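Local coordinates for rusticyanin (Thiobacillus ferrooxidans, PDB 2CAL), which carries electrons from cytochrome c552 to the A-type oxidase as a periplasmic blue copper protein, at residues D3-A9 and K118-F124; D21-V25 and V55-K59; D28-G34 and P61-P66; N77-F82 and S111-K115; Y95-I101 and Q138-A144. The protein carries 1 engineered substitution. One frame throughout, in Å; residues are numbered along the deposited sequence. Where two conformers were deposited one is given.

Contact 1 of 5, residues D3-A9 and K118-F124; sequences DTTWKEA and KFGYTDF
Two first torsions bring Thr122 and Asp3 together: the hydroxyl of Thr122 stands anti to its own backbone N (chi1 -166°), and the carboxylate carbon of Asp3 takes the equivalent place on its side (chi1 170°), the two side chains approaching from opposite directions. Thr122 OG1 lies 2.6 Å from Asp3 OD2 and equally near Thr5 O. Both acceptors are within reach of the single hydroxyl proton, and the geometry does not choose between them. The other oxygen, Asp3 OD1, accepts from Thr5 N at 3.1 Å and closes an Asx turn, which probably helps to hold the carboxylate's rotation. The same Thr122 torsion places its methyl over a face of Trp6: CG2 sits 3.8 Å from the centroid of the six-membered ring, 23° off the normal, a CH-pi contact.

Beyond this corner the backbones pair regularly. Lys7 and Tyr121 form a hydrogen-bonded antiparallel pair, with Lys7 N to Tyr121 O at 2.9 Å, and Ala9 and Phe119 form another, with Ala9 N to Phe119 O at 2.8 Å. Between them Glu8 faces Gly120, where the CA atoms come within 4.5 Å. The tyrosine ring lies alongside the edge strand: Tyr121 CE1 is 3.6 Å from Lys7 CB, and Tyr121 CD1 touches the methyl of Ala9. Helix 11-18 covers the Ala9 and Tyr121 face through Val14 and Met17, whereas Trp6 packs on Phe75, Ser111 and Pro112. This is an antiparallel edge-strand pairing, strand 7-9 closing one border of a sheet in the beta-sandwich characteristic of cupredoxins.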
# COMPACT_ATOMS: atom_id res chain seq x y z
N ASP A 3 -7.58 -8.77 -5.30
CA ASP A 3 -8.35 -8.81 -4.07
C ASP A 3 -9.39 -7.70 -4.14
O ASP A 3 -9.06 -6.50 -4.18
CB ASP A 3 -7.41 -8.61 -2.88
CG ASP A 3 -8.12 -8.41 -1.54
OD1 ASP A 3 -9.33 -8.69 -1.44
OD2 ASP A 3 -7.37 -7.99 -0.61
N THR A 4 -10.66 -8.11 -4.10
CA THR A 4 -11.76 -7.16 -4.21
C THR A 4 -12.74 -7.41 -3.08
O THR A 4 -13.92 -7.06 -3.16
CB THR A 4 -12.52 -7.28 -5.54
OG1 THR A 4 -12.97 -8.64 -5.68
CG2 THR A 4 -11.63 -6.93 -6.73
N THR A 5 -12.28 -7.98 -1.98
CA THR A 5 -13.10 -8.17 -0.79
C THR A 5 -12.70 -7.25 0.36
O THR A 5 -11.52 -7.23 0.71
CB THR A 5 -12.96 -9.63 -0.35
OG1 THR A 5 -13.37 -10.48 -1.44
CG2 THR A 5 -13.96 -9.92 0.77
N TRP A 6 -13.64 -6.53 0.90
CA TRP A 6 -13.36 -5.42 1.78
C TRP A 6 -14.19 -5.53 3.07
O TRP A 6 -15.31 -6.03 3.08
CB TRP A 6 -13.66 -4.06 1.15
CG TRP A 6 -12.85 -3.90 -0.13
CD1 TRP A 6 -13.25 -4.37 -1.36
CD2 TRP A 6 -11.59 -3.28 -0.30
NE1 TRP A 6 -12.27 -4.06 -2.28
CE2 TRP A 6 -11.24 -3.38 -1.67
CE3 TRP A 6 -10.71 -2.61 0.57
CZ2 TRP A 6 -10.05 -2.86 -2.17
CZ3 TRP A 6 -9.50 -2.08 0.06
CH2 TRP A 6 -9.21 -2.22 -1.32
N LYS A 7 -13.63 -5.03 4.16
CA LYS A 7 -14.28 -4.89 5.45
C LYS A 7 -14.30 -3.40 5.80
O LYS A 7 -13.65 -2.57 5.15
CB LYS A 7 -13.58 -5.75 6.49
CG LYS A 7 -13.66 -7.23 6.33
CD LYS A 7 -12.97 -8.01 7.45
CE LYS A 7 -11.80 -8.79 6.89
NZ LYS A 7 -11.38 -9.95 7.73
N GLU A 8 -15.06 -3.02 6.83
CA GLU A 8 -15.12 -1.61 7.22
C GLU A 8 -14.60 -1.40 8.64
O GLU A 8 -14.85 -2.26 9.49
CB GLU A 8 -16.57 -1.09 7.12
CG GLU A 8 -17.00 -1.08 5.63
CD GLU A 8 -16.49 0.05 4.76
OE1 GLU A 8 -16.09 1.12 5.30
OE2 GLU A 8 -16.47 -0.06 3.48
N ALA A 9 -13.89 -0.33 8.90
CA ALA A 9 -13.25 -0.04 10.16
C ALA A 9 -13.60 1.35 10.62
O ALA A 9 -13.63 2.29 9.84
CB ALA A 9 -11.74 -0.14 10.05
N LYS A 118 -16.84 5.30 8.57
CA LYS A 118 -15.96 4.14 8.50
C LYS A 118 -15.12 4.16 7.21
O LYS A 118 -15.35 4.98 6.30
CB LYS A 118 -16.78 2.86 8.62
CG LYS A 118 -17.28 2.81 10.10
CD LYS A 118 -18.10 1.55 10.25
CE LYS A 118 -19.38 1.64 9.39
NZ LYS A 118 -20.29 0.56 9.95
N PHE A 119 -14.15 3.27 7.17
CA PHE A 119 -13.12 3.19 6.15
C PHE A 119 -12.99 1.76 5.68
O PHE A 119 -12.93 0.83 6.50
CB PHE A 119 -11.78 3.70 6.71
CG PHE A 119 -11.87 5.12 7.25
CD1 PHE A 119 -12.12 5.29 8.61
CD2 PHE A 119 -11.80 6.20 6.40
CE1 PHE A 119 -12.28 6.59 9.08
CE2 PHE A 119 -11.91 7.48 6.90
CZ PHE A 119 -12.15 7.67 8.26
N GLY A 120 -12.91 1.57 4.38
CA GLY A 120 -12.71 0.22 3.84
C GLY A 120 -11.25 -0.21 3.94
O GLY A 120 -10.30 0.57 3.79
N TYR A 121 -11.08 -1.52 4.18
CA TYR A 121 -9.73 -2.10 4.22
C TYR A 121 -9.84 -3.56 3.76
O TYR A 121 -10.89 -4.20 3.74
CB TYR A 121 -9.09 -1.96 5.60
CG TYR A 121 -9.65 -2.93 6.61
CD1 TYR A 121 -10.83 -2.67 7.29
CD2 TYR A 121 -8.98 -4.10 6.90
CE1 TYR A 121 -11.33 -3.57 8.23
CE2 TYR A 121 -9.48 -4.99 7.83
CZ TYR A 121 -10.65 -4.73 8.49
OH TYR A 121 -11.08 -5.68 9.41
N THR A 122 -8.66 -4.09 3.42
CA THR A 122 -8.51 -5.48 3.00
C THR A 122 -7.13 -6.01 3.35
O THR A 122 -6.21 -5.24 3.67
CB THR A 122 -8.80 -5.60 1.49
OG1 THR A 122 -8.97 -7.01 1.17
CG2 THR A 122 -7.72 -5.05 0.61
N ASP A 123 -7.03 -7.32 3.32
CA ASP A 123 -5.78 -8.03 3.58
C ASP A 123 -5.50 -8.96 2.41
O ASP A 123 -6.40 -9.66 1.95
CB ASP A 123 -5.89 -8.82 4.87
CG ASP A 123 -5.71 -7.98 6.11
OD1 ASP A 123 -4.53 -7.80 6.51
OD2 ASP A 123 -6.76 -7.56 6.62
N PHE A 124 -4.24 -9.02 2.01
CA PHE A 124 -3.83 -10.06 1.03
C PHE A 124 -2.41 -10.56 1.41
O PHE A 124 -1.69 -9.85 2.11
CB PHE A 124 -3.91 -9.57 -0.39
CG PHE A 124 -2.98 -8.47 -0.79
CD1 PHE A 124 -1.70 -8.72 -1.24
CD2 PHE A 124 -3.37 -7.13 -0.74
CE1 PHE A 124 -0.85 -7.68 -1.60
CE2 PHE A 124 -2.52 -6.11 -1.09
CZ PHE A 124 -1.24 -6.36 -1.53

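Contact 2 of 5, residues D21-V25 and V55-K59; sequences DTGKV and VHDKK
His56 and Asp21 meet with their flat groups nearly perpendicular, the imidazole and carboxylate planes 82° apart. The ring presents its edge: ND1 donates to Asp21 OD1 at 2.7 Å, with an N-H...O angle of 170° and the oxygen almost exactly in the ring plane. Seen from the acid, the donor comes to the anti side of OD1, 32° out of the carboxylate plane. Gly23 N reaches the same OD1 at 2.9 Å from the opposite face of that plane, forming an Asx turn, and so two donors grip one oxygen. With CG anti to the backbone N, Asp21 also directs OD2 to Val55 CG1, 3.4 Å away, the two side chains crossing at about a right angle.

Next to ND1, His56 CE1 lies 3.0 Å from Gly23 O; on the other side of the ring Val25 CG2 approaches His56 CD2 at 3.6 Å. The other valine methyl, CG1, meets the folded chain of Lys58 at CG, 4.0 Å away. An alanine at Asp21 would remove both carboxylate oxygens, which would probably leave His56 ND1 and Gly23 N without their acceptor and let the imidazole turn.

His56 occupies a type I' turn, Val55 to Lys58, linking strands 53-55 and 58-59 at the border of one sheet. Asp21 precedes strand 24-26 at the border of the other, and its OD2 is additionally bound by Tyr32 OH and by Val40 N of strand 36-43.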
# COMPACT_ATOMS: atom_id res chain seq x y z
N ASP A 21 2.18 -2.49 11.68
CA ASP A 21 3.27 -2.59 10.71
C ASP A 21 4.54 -3.00 11.47
O ASP A 21 4.98 -2.33 12.40
CB ASP A 21 3.42 -1.28 9.97
CG ASP A 21 4.49 -1.36 8.92
OD1 ASP A 21 5.70 -1.23 9.24
OD2 ASP A 21 4.14 -1.63 7.71
N THR A 22 5.17 -4.08 11.00
CA THR A 22 6.35 -4.62 11.70
C THR A 22 7.67 -4.09 11.16
O THR A 22 8.75 -4.63 11.51
CB THR A 22 6.28 -6.15 11.75
OG1 THR A 22 6.30 -6.69 10.38
CG2 THR A 22 5.04 -6.72 12.41
N GLY A 23 7.68 -3.04 10.36
CA GLY A 23 8.91 -2.46 9.84
C GLY A 23 9.67 -1.60 10.81
O GLY A 23 9.12 -1.17 11.84
N LYS A 24 10.93 -1.30 10.50
CA LYS A 24 11.82 -0.43 11.22
C LYS A 24 12.22 0.68 10.28
O LYS A 24 12.66 0.40 9.17
CB LYS A 24 13.05 -1.22 11.75
CG LYS A 24 14.00 -0.40 12.61
CD LYS A 24 15.21 -1.26 13.03
CE LYS A 24 16.18 -0.45 13.87
N VAL A 25 12.06 1.94 10.69
CA VAL A 25 12.29 3.11 9.89
C VAL A 25 13.67 3.69 10.03
O VAL A 25 14.20 3.89 11.12
CB VAL A 25 11.24 4.20 10.25
CG1 VAL A 25 11.55 5.44 9.43
CG2 VAL A 25 9.81 3.75 10.05
N VAL A 55 3.05 4.37 5.08
CA VAL A 55 3.42 3.08 5.67
C VAL A 55 4.32 3.42 6.86
O VAL A 55 5.33 4.10 6.69
CB VAL A 55 4.16 2.14 4.69
CG1 VAL A 55 4.55 0.83 5.37
CG2 VAL A 55 3.32 1.85 3.47
N HIS A 56 3.93 2.94 8.03
CA HIS A 56 4.71 3.17 9.26
C HIS A 56 4.93 4.67 9.47
O HIS A 56 5.98 5.15 9.87
CB HIS A 56 6.05 2.39 9.26
CG HIS A 56 6.45 1.98 10.67
ND1 HIS A 56 6.39 0.68 11.06
CD2 HIS A 56 6.83 2.70 11.73
CE1 HIS A 56 6.76 0.60 12.35
NE2 HIS A 56 7.05 1.81 12.77
N ASP A 57 3.89 5.47 9.15
CA ASP A 57 3.86 6.90 9.31
C ASP A 57 4.79 7.67 8.38
O ASP A 57 5.03 8.86 8.61
CB ASP A 57 4.16 7.32 10.76
CG ASP A 57 3.34 8.53 11.17
OD1 ASP A 57 2.19 8.68 10.74
OD2 ASP A 57 3.92 9.29 11.95
N LYS A 58 5.29 7.02 7.33
CA LYS A 58 6.16 7.64 6.34
C LYS A 58 5.44 7.73 4.99
O LYS A 58 4.63 6.87 4.66
CB LYS A 58 7.46 6.86 6.14
CG LYS A 58 8.30 6.69 7.43
CD LYS A 58 8.73 8.06 7.99
CE LYS A 58 9.67 8.81 7.07
NZ LYS A 58 9.95 10.20 7.56
N LYS A 59 5.73 8.75 4.21
CA LYS A 59 5.16 8.99 2.88
C LYS A 59 5.93 8.21 1.83
O LYS A 59 7.13 8.43 1.60
CB LYS A 59 5.17 10.49 2.54
CG LYS A 59 4.57 10.87 1.20
CD LYS A 59 4.80 12.31 0.75
CE LYS A 59 6.09 12.41 -0.04
NZ LYS A 59 5.85 12.77 -1.47

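Contact 3 of 5, residues D28-G34 and P61-P66; sequences DTVTYSG and PTLEIP
Strands 29-31 and 62-65 run parallel, their axes 4.7 Å apart at closest approach and 21° from alignment, and Val30 bonds to 62-65 through both its N and its O: the N donates to Thr62 O at 2.9 Å (N-H...O angle 173°) and the O accepts from Glu64 N. Thr62 N to Asp28 O and Tyr32 N to Glu64 O extend the pairing at either end.

On the face carrying Thr29, Thr31 and Glu64, the glutamate chain bends at chi2 (-81°) and lies across its neighbours. Its CG reaches Thr29 CG2 at 3.6 Å, and its CB lies 3.8 Å from Thr31 OG1. A water at the start of the pairing donates to Asp28 O and is also hydrogen-bonded to Thr62 OG1, 2.8 Å away.

Parallel neighbours belong to the Greek-key sandwich of the cupredoxins: strand 62-65 has parallel partners on both flanks, 29-31 on one and 148-153 on the other.

The face bearing Val30 and Leu63 is buried. Val30 and Pro61 lie side by side, pointing the same way, with Val30 CG2 3.8 Å from Pro61 CB. The ring of Tyr32 crosses Leu63 and Ile65 obliquely, CE1 meeting Leu63 CB and CD1 meeting Ile65 CG1, each at 4.0 Å, while Glu64 O lies at its edge. The Tyr32 side chain also packs on Val37, Val39 and Val55, its OH bonded to Asp21.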
# COMPACT_ATOMS: atom_id res chain seq x y z
N ASP A 28 13.65 7.50 4.78
CA ASP A 28 12.44 7.15 4.03
C ASP A 28 12.44 5.71 3.59
O ASP A 28 11.85 5.29 2.59
CB ASP A 28 12.28 8.02 2.80
CG ASP A 28 11.82 9.43 3.09
OD1 ASP A 28 11.00 9.55 4.02
OD2 ASP A 28 12.27 10.33 2.35
N THR A 29 13.10 4.86 4.36
CA THR A 29 13.09 3.42 4.17
C THR A 29 12.52 2.69 5.37
O THR A 29 12.87 3.00 6.52
CB THR A 29 14.55 2.94 3.90
OG1 THR A 29 15.01 3.56 2.69
CG2 THR A 29 14.49 1.44 3.76
N VAL A 30 11.72 1.69 5.10
CA VAL A 30 11.09 0.85 6.12
C VAL A 30 11.58 -0.61 5.92
O VAL A 30 11.29 -1.18 4.86
CB VAL A 30 9.56 0.89 6.14
CG1 VAL A 30 8.97 0.01 7.24
CG2 VAL A 30 9.04 2.33 6.28
N THR A 31 12.27 -1.16 6.90
CA THR A 31 12.89 -2.50 6.75
C THR A 31 12.15 -3.54 7.55
O THR A 31 11.93 -3.33 8.76
CB THR A 31 14.37 -2.41 7.18
OG1 THR A 31 15.09 -1.53 6.29
CG2 THR A 31 15.10 -3.74 7.06
N TYR A 32 11.81 -4.65 6.96
CA TYR A 32 11.08 -5.76 7.54
C TYR A 32 11.98 -7.00 7.74
O TYR A 32 13.02 -7.09 7.09
CB TYR A 32 9.87 -6.16 6.68
CG TYR A 32 8.91 -5.01 6.47
CD1 TYR A 32 9.07 -4.02 5.55
CD2 TYR A 32 7.75 -4.93 7.29
CE1 TYR A 32 8.18 -2.98 5.38
CE2 TYR A 32 6.84 -3.87 7.14
CZ TYR A 32 7.06 -2.92 6.19
OH TYR A 32 6.21 -1.85 6.00
N SER A 33 11.59 -7.86 8.66
CA SER A 33 12.40 -9.03 9.02
C SER A 33 11.49 -10.09 9.59
O SER A 33 10.43 -9.84 10.13
CB SER A 33 13.48 -8.65 10.02
OG SER A 33 12.89 -8.04 11.16
N GLY A 34 11.90 -11.37 9.50
CA GLY A 34 11.18 -12.51 9.97
C GLY A 34 10.58 -13.40 8.90
O GLY A 34 10.70 -13.07 7.69
N PRO A 61 7.40 5.38 1.45
CA PRO A 61 8.75 4.92 1.74
C PRO A 61 9.11 3.72 0.90
O PRO A 61 8.28 2.94 0.40
CB PRO A 61 8.66 4.56 3.23
CG PRO A 61 7.25 4.07 3.37
CD PRO A 61 6.44 5.03 2.50
N THR A 62 10.41 3.51 0.76
CA THR A 62 10.88 2.28 0.14
C THR A 62 10.86 1.14 1.16
O THR A 62 11.34 1.27 2.29
CB THR A 62 12.29 2.47 -0.41
OG1 THR A 62 12.21 3.48 -1.44
CG2 THR A 62 12.88 1.20 -0.99
N LEU A 63 10.19 0.04 0.80
CA LEU A 63 10.09 -1.13 1.69
C LEU A 63 11.18 -2.13 1.41
O LEU A 63 11.28 -2.59 0.25
CB LEU A 63 8.73 -1.78 1.56
CG LEU A 63 7.50 -0.85 1.51
CD1 LEU A 63 6.22 -1.69 1.46
CD2 LEU A 63 7.49 0.08 2.72
N GLU A 64 11.95 -2.51 2.40
CA GLU A 64 13.03 -3.52 2.26
C GLU A 64 12.53 -4.80 2.88
O GLU A 64 12.29 -4.90 4.11
CB GLU A 64 14.29 -3.00 2.91
CG GLU A 64 14.84 -1.76 2.23
CD GLU A 64 15.66 -2.00 0.97
OE1 GLU A 64 16.03 -3.16 0.63
OE2 GLU A 64 15.99 -1.00 0.29
N ILE A 65 12.31 -5.82 2.09
CA ILE A 65 11.72 -7.10 2.47
C ILE A 65 12.68 -8.25 2.24
O ILE A 65 13.30 -8.29 1.18
CB ILE A 65 10.38 -7.32 1.73
CG1 ILE A 65 9.37 -6.24 2.21
CG2 ILE A 65 9.84 -8.73 1.84
CD1 ILE A 65 8.10 -6.30 1.40
N PRO A 66 12.86 -9.17 3.18
CA PRO A 66 13.81 -10.27 2.95
C PRO A 66 13.22 -11.25 1.94
O PRO A 66 12.08 -11.65 2.00
CB PRO A 66 13.98 -10.95 4.30
CG PRO A 66 13.05 -10.29 5.23
CD PRO A 66 12.24 -9.28 4.50
O HOH W 1 12.89 5.91 -0.28

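Contact 4 of 5, residues N77-F82 and S111-K115; sequences NTNKGF and SPVPK
Van der Waals packing against the backbone centres on Pro114, whose ring fits into the bend made by Asn77-Phe82. Its CD lies 3.3 Å from Asn79 O. The apolar part of this packing is with Lys80: Pro114 CG is 3.9 Å from Lys80 CA, and the lysine chain passes Pro114 CB with its CG before extending away. Farther along, Ser111 OG packs 3.2 Å from Asn77 CB.

The bend itself is a type II turn from Asn79 to Phe82, with Gly81 at positive phi. Asn77-Phe82 leads directly to the copper ligand His84, as expected for the loop ahead of the first histidine ligand in a cupredoxin, and the ring of Phe82 meets that of His84 with planes about 15° apart.

Water provides the clear polar links between the two segments. One molecule donates to Asn77 O and to Pro112 O, both at 2.8 Å. A second accepts from Gly81 N and donates to Pro114 O at 2.7 Å.

Weaker or second-shell polar contacts complete the account. Val113 CA approaches Phe82 O at 3.5 Å, with an angle of 150° at the hydrogen, a CA-H...O contact. The hydroxyl of Ser111 is hydrogen-bonded to His84 O.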
# COMPACT_ATOMS: atom_id res chain seq x y z
N ASN A 77 -8.12 2.47 3.05
CA ASN A 77 -8.35 3.73 2.35
C ASN A 77 -8.99 4.75 3.29
O ASN A 77 -10.20 4.66 3.56
CB ASN A 77 -9.25 3.55 1.13
CG ASN A 77 -9.57 4.82 0.42
OD1 ASN A 77 -10.63 4.92 -0.30
ND2 ASN A 77 -8.78 5.84 0.58
N THR A 78 -8.20 5.72 3.74
CA THR A 78 -8.69 6.78 4.61
C THR A 78 -9.04 8.07 3.88
O THR A 78 -9.37 9.07 4.52
CB THR A 78 -7.64 7.09 5.73
OG1 THR A 78 -6.31 7.20 5.17
CG2 THR A 78 -7.66 5.92 6.71
N ASN A 79 -8.97 8.13 2.56
CA ASN A 79 -9.11 9.40 1.83
C ASN A 79 -10.52 9.62 1.35
O ASN A 79 -11.00 8.98 0.43
CB ASN A 79 -8.11 9.40 0.68
CG ASN A 79 -7.90 10.75 0.08
OD1 ASN A 79 -8.07 11.84 0.68
ND2 ASN A 79 -7.59 10.75 -1.17
N LYS A 80 -11.21 10.56 2.04
CA LYS A 80 -12.62 10.81 1.70
C LYS A 80 -12.78 11.26 0.25
O LYS A 80 -11.98 12.04 -0.25
CB LYS A 80 -13.21 11.80 2.68
CG LYS A 80 -13.31 11.23 4.11
CD LYS A 80 -14.02 12.12 5.11
CE LYS A 80 -14.18 11.52 6.50
NZ LYS A 80 -14.47 12.55 7.56
N GLY A 81 -13.79 10.66 -0.38
CA GLY A 81 -14.10 10.95 -1.79
C GLY A 81 -13.37 10.16 -2.84
O GLY A 81 -13.68 10.35 -4.01
N PHE A 82 -12.43 9.29 -2.42
CA PHE A 82 -11.61 8.55 -3.38
C PHE A 82 -11.70 7.06 -3.17
O PHE A 82 -12.02 6.61 -2.04
CB PHE A 82 -10.15 9.01 -3.30
CG PHE A 82 -9.98 10.44 -3.77
CD1 PHE A 82 -10.23 11.48 -2.92
CD2 PHE A 82 -9.61 10.69 -5.04
CE1 PHE A 82 -10.10 12.79 -3.34
CE2 PHE A 82 -9.43 11.99 -5.53
CZ PHE A 82 -9.71 13.01 -4.66
N SER A 111 -10.79 0.49 -3.87
CA SER A 111 -11.39 0.38 -2.53
C SER A 111 -12.73 1.10 -2.43
O SER A 111 -12.99 2.08 -3.16
CB SER A 111 -10.44 1.01 -1.51
OG SER A 111 -10.19 2.38 -1.75
N PRO A 112 -13.57 0.69 -1.47
CA PRO A 112 -14.75 1.49 -1.14
C PRO A 112 -14.31 2.89 -0.74
O PRO A 112 -13.30 3.12 -0.04
CB PRO A 112 -15.37 0.79 0.09
CG PRO A 112 -14.79 -0.62 0.11
CD PRO A 112 -13.46 -0.49 -0.59
N VAL A 113 -15.12 3.89 -1.11
CA VAL A 113 -14.90 5.25 -0.65
C VAL A 113 -15.30 5.31 0.82
O VAL A 113 -16.26 4.62 1.23
CB VAL A 113 -15.72 6.21 -1.52
CG1 VAL A 113 -15.43 5.94 -3.01
CG2 VAL A 113 -17.22 6.17 -1.29
N PRO A 114 -14.65 6.12 1.64
CA PRO A 114 -15.10 6.22 3.07
C PRO A 114 -16.57 6.59 3.17
O PRO A 114 -17.04 7.45 2.37
CB PRO A 114 -14.18 7.27 3.63
CG PRO A 114 -12.93 7.13 2.83
CD PRO A 114 -13.42 6.89 1.42
N LYS A 115 -17.31 6.00 4.06
CA LYS A 115 -18.76 6.21 4.20
C LYS A 115 -19.21 5.84 5.60
O LYS A 115 -18.65 4.97 6.23
CB LYS A 115 -19.52 5.34 3.21
CG LYS A 115 -21.01 5.52 3.28
CD LYS A 115 -21.69 4.49 2.41
CE LYS A 115 -21.19 3.07 2.72
NZ LYS A 115 -22.27 2.09 2.40
O HOH W 2 -12.68 3.77 2.64
O HOH W 3 -15.86 9.66 1.34

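Contact 5 of 5, residues Y95-I101 and Q138-A144; sequences YAVMPVI and QIPGMAA. Engineered in segment 138-144: Met142 (natural residue His).
Ala143 forms the compact side of this contact, where its one methyl meets both Tyr95 and Pro99: Ala143 CB lies 3.7 Å from Tyr95 CB and 3.9 Å from Pro99 CG. Tyr95 and Ala143 both pack against Val136 behind them, and a water joins their backbones, accepting from Tyr95 N and donating to Ala143 O, each at 2.9 Å. The direct hydrogen bond between the loops is Gly141 N to Val97 O, 2.9 Å, in the carbonyl plane and on a lone pair; Pro140 CA adds a CA-H...O contact to the same oxygen.

A separate inner contact brings Gln138 CG to 3.8 Å from CD1 of the buried Ile101. An alanine in place of Gln138 would lack CG and the amide, which would probably open a gap beside Ile101 CD1.

The exposed side is looser. Met98 was deposited in two conformers; in the one given, its extended chain brings CE to Pro140 CG, a contact that is therefore doubtful.

Met142, engineered in place of the natural histidine, makes no contact with residues 95-101. What joins the two loops is thus backbone bonding, water and small apolar groups, on a segment lying between the copper ligands Cys137 and Met147.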
# COMPACT_ATOMS: atom_id res chain seq x y z
N TYR A 95 4.66 6.91 -14.43
CA TYR A 95 3.39 6.31 -14.81
C TYR A 95 2.53 7.29 -15.58
O TYR A 95 2.47 8.48 -15.26
CB TYR A 95 2.66 5.87 -13.52
CG TYR A 95 3.49 4.88 -12.73
CD1 TYR A 95 4.17 5.23 -11.56
CD2 TYR A 95 3.61 3.57 -13.17
CE1 TYR A 95 4.94 4.30 -10.87
CE2 TYR A 95 4.37 2.60 -12.52
CZ TYR A 95 5.00 3.01 -11.34
OH TYR A 95 5.79 2.11 -10.65
N ALA A 96 1.85 6.74 -16.58
CA ALA A 96 0.87 7.46 -17.35
C ALA A 96 -0.35 7.80 -16.51
O ALA A 96 -0.55 7.18 -15.45
CB ALA A 96 0.46 6.62 -18.58
N VAL A 97 -1.17 8.75 -16.95
CA VAL A 97 -2.46 9.04 -16.30
C VAL A 97 -3.27 7.77 -16.12
O VAL A 97 -3.90 7.55 -15.07
CB VAL A 97 -3.22 10.11 -17.10
CG1 VAL A 97 -4.68 10.17 -16.71
CG2 VAL A 97 -2.52 11.46 -16.93
N MET A 98 -3.30 6.90 -17.12
CA MET A 98 -3.83 5.54 -16.99
C MET A 98 -2.66 4.59 -16.92
O MET A 98 -2.17 4.16 -17.96
CB MET A 98 -4.91 5.22 -18.02
CG MET A 98 -6.25 5.79 -17.52
SD MET A 98 -7.63 5.40 -18.60
CE MET A 98 -8.98 6.10 -17.63
N PRO A 99 -2.12 4.26 -15.74
CA PRO A 99 -0.87 3.49 -15.72
C PRO A 99 -0.99 2.13 -16.40
O PRO A 99 -1.94 1.36 -16.25
CB PRO A 99 -0.64 3.26 -14.24
CG PRO A 99 -1.37 4.35 -13.52
CD PRO A 99 -2.60 4.58 -14.40
N VAL A 100 0.06 1.81 -17.14
CA VAL A 100 0.19 0.50 -17.79
C VAL A 100 1.14 -0.36 -16.93
O VAL A 100 2.37 -0.25 -17.02
CB VAL A 100 0.61 0.67 -19.24
CG1 VAL A 100 0.56 -0.68 -19.93
CG2 VAL A 100 -0.27 1.67 -19.98
N ILE A 101 0.55 -1.21 -16.08
CA ILE A 101 1.36 -1.89 -15.04
C ILE A 101 1.13 -3.37 -14.99
O ILE A 101 1.64 -4.09 -14.13
CB ILE A 101 1.11 -1.25 -13.65
CG1 ILE A 101 -0.33 -1.41 -13.16
CG2 ILE A 101 1.63 0.19 -13.66
CD1 ILE A 101 -0.52 -1.08 -11.66
N GLN A 138 -4.05 2.82 -9.01
CA GLN A 138 -4.53 2.83 -10.40
C GLN A 138 -5.62 3.86 -10.68
O GLN A 138 -6.08 3.94 -11.82
CB GLN A 138 -5.11 1.44 -10.74
CG GLN A 138 -4.01 0.38 -10.95
CD GLN A 138 -4.59 -0.84 -11.61
OE1 GLN A 138 -5.31 -1.72 -11.13
NE2 GLN A 138 -4.20 -0.95 -12.87
N ILE A 139 -6.06 4.63 -9.69
CA ILE A 139 -7.06 5.69 -10.02
C ILE A 139 -6.41 6.63 -11.00
O ILE A 139 -5.31 7.10 -10.74
CB ILE A 139 -7.52 6.40 -8.74
CG1 ILE A 139 -8.35 5.52 -7.82
CG2 ILE A 139 -8.27 7.68 -9.14
CD1 ILE A 139 -9.75 5.20 -8.27
N PRO A 140 -7.06 6.98 -12.14
CA PRO A 140 -6.40 7.85 -13.12
C PRO A 140 -5.81 9.11 -12.56
O PRO A 140 -6.45 9.80 -11.75
CB PRO A 140 -7.56 8.15 -14.11
CG PRO A 140 -8.32 6.84 -14.06
CD PRO A 140 -8.38 6.49 -12.57
N GLY A 141 -4.55 9.35 -12.90
CA GLY A 141 -3.75 10.51 -12.56
C GLY A 141 -2.96 10.42 -11.27
O GLY A 141 -2.08 11.23 -11.06
N MET A 142 -3.31 9.46 -10.40
CA MET A 142 -2.67 9.46 -9.09
C MET A 142 -1.20 9.04 -9.10
O MET A 142 -0.35 9.71 -8.52
CB MET A 142 -3.44 8.55 -8.15
CG MET A 142 -4.88 9.00 -7.85
SD MET A 142 -5.08 10.56 -7.01
CE MET A 142 -5.40 11.71 -8.36
N ALA A 143 -0.91 7.93 -9.80
CA ALA A 143 0.50 7.51 -9.90
C ALA A 143 1.32 8.54 -10.65
O ALA A 143 2.47 8.75 -10.31
CB ALA A 143 0.53 6.14 -10.56
N ALA A 144 0.77 9.19 -11.66
CA ALA A 144 1.43 10.22 -12.44
C ALA A 144 1.79 11.41 -11.60
O ALA A 144 2.71 12.14 -11.93
CB ALA A 144 0.49 10.65 -13.58
O HOH W 4 4.69 8.75 -12.14
O HOH W 5 -1.61 7.99 -12.96

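Contacts 2 and 3 adjoin, their centres 8 Å apart, and are joined by Tyr32 OH to Asp21 OD2 (2.7 Å) and Lys24 O to Thr31 N (2.8 Å). Contacts 1 and 4, 11 Å between centres, meet through Gly120 O and Asn77 N at 3.0 Å, and Trp6 CD2 lies 3.4 Å from Pro112 CD. Contacts 4 and 5 do not touch, yet both adjoin the copper site of His84, Cys137 and Met147: the Phe82 side chain is about 6 Å from the copper and that of Gln138 about 8 Å. In contact 1 the side chain of Trp6 is about 11 Å from the copper, and in contact 3 the side chain of Pro61 is about 14 Å from it.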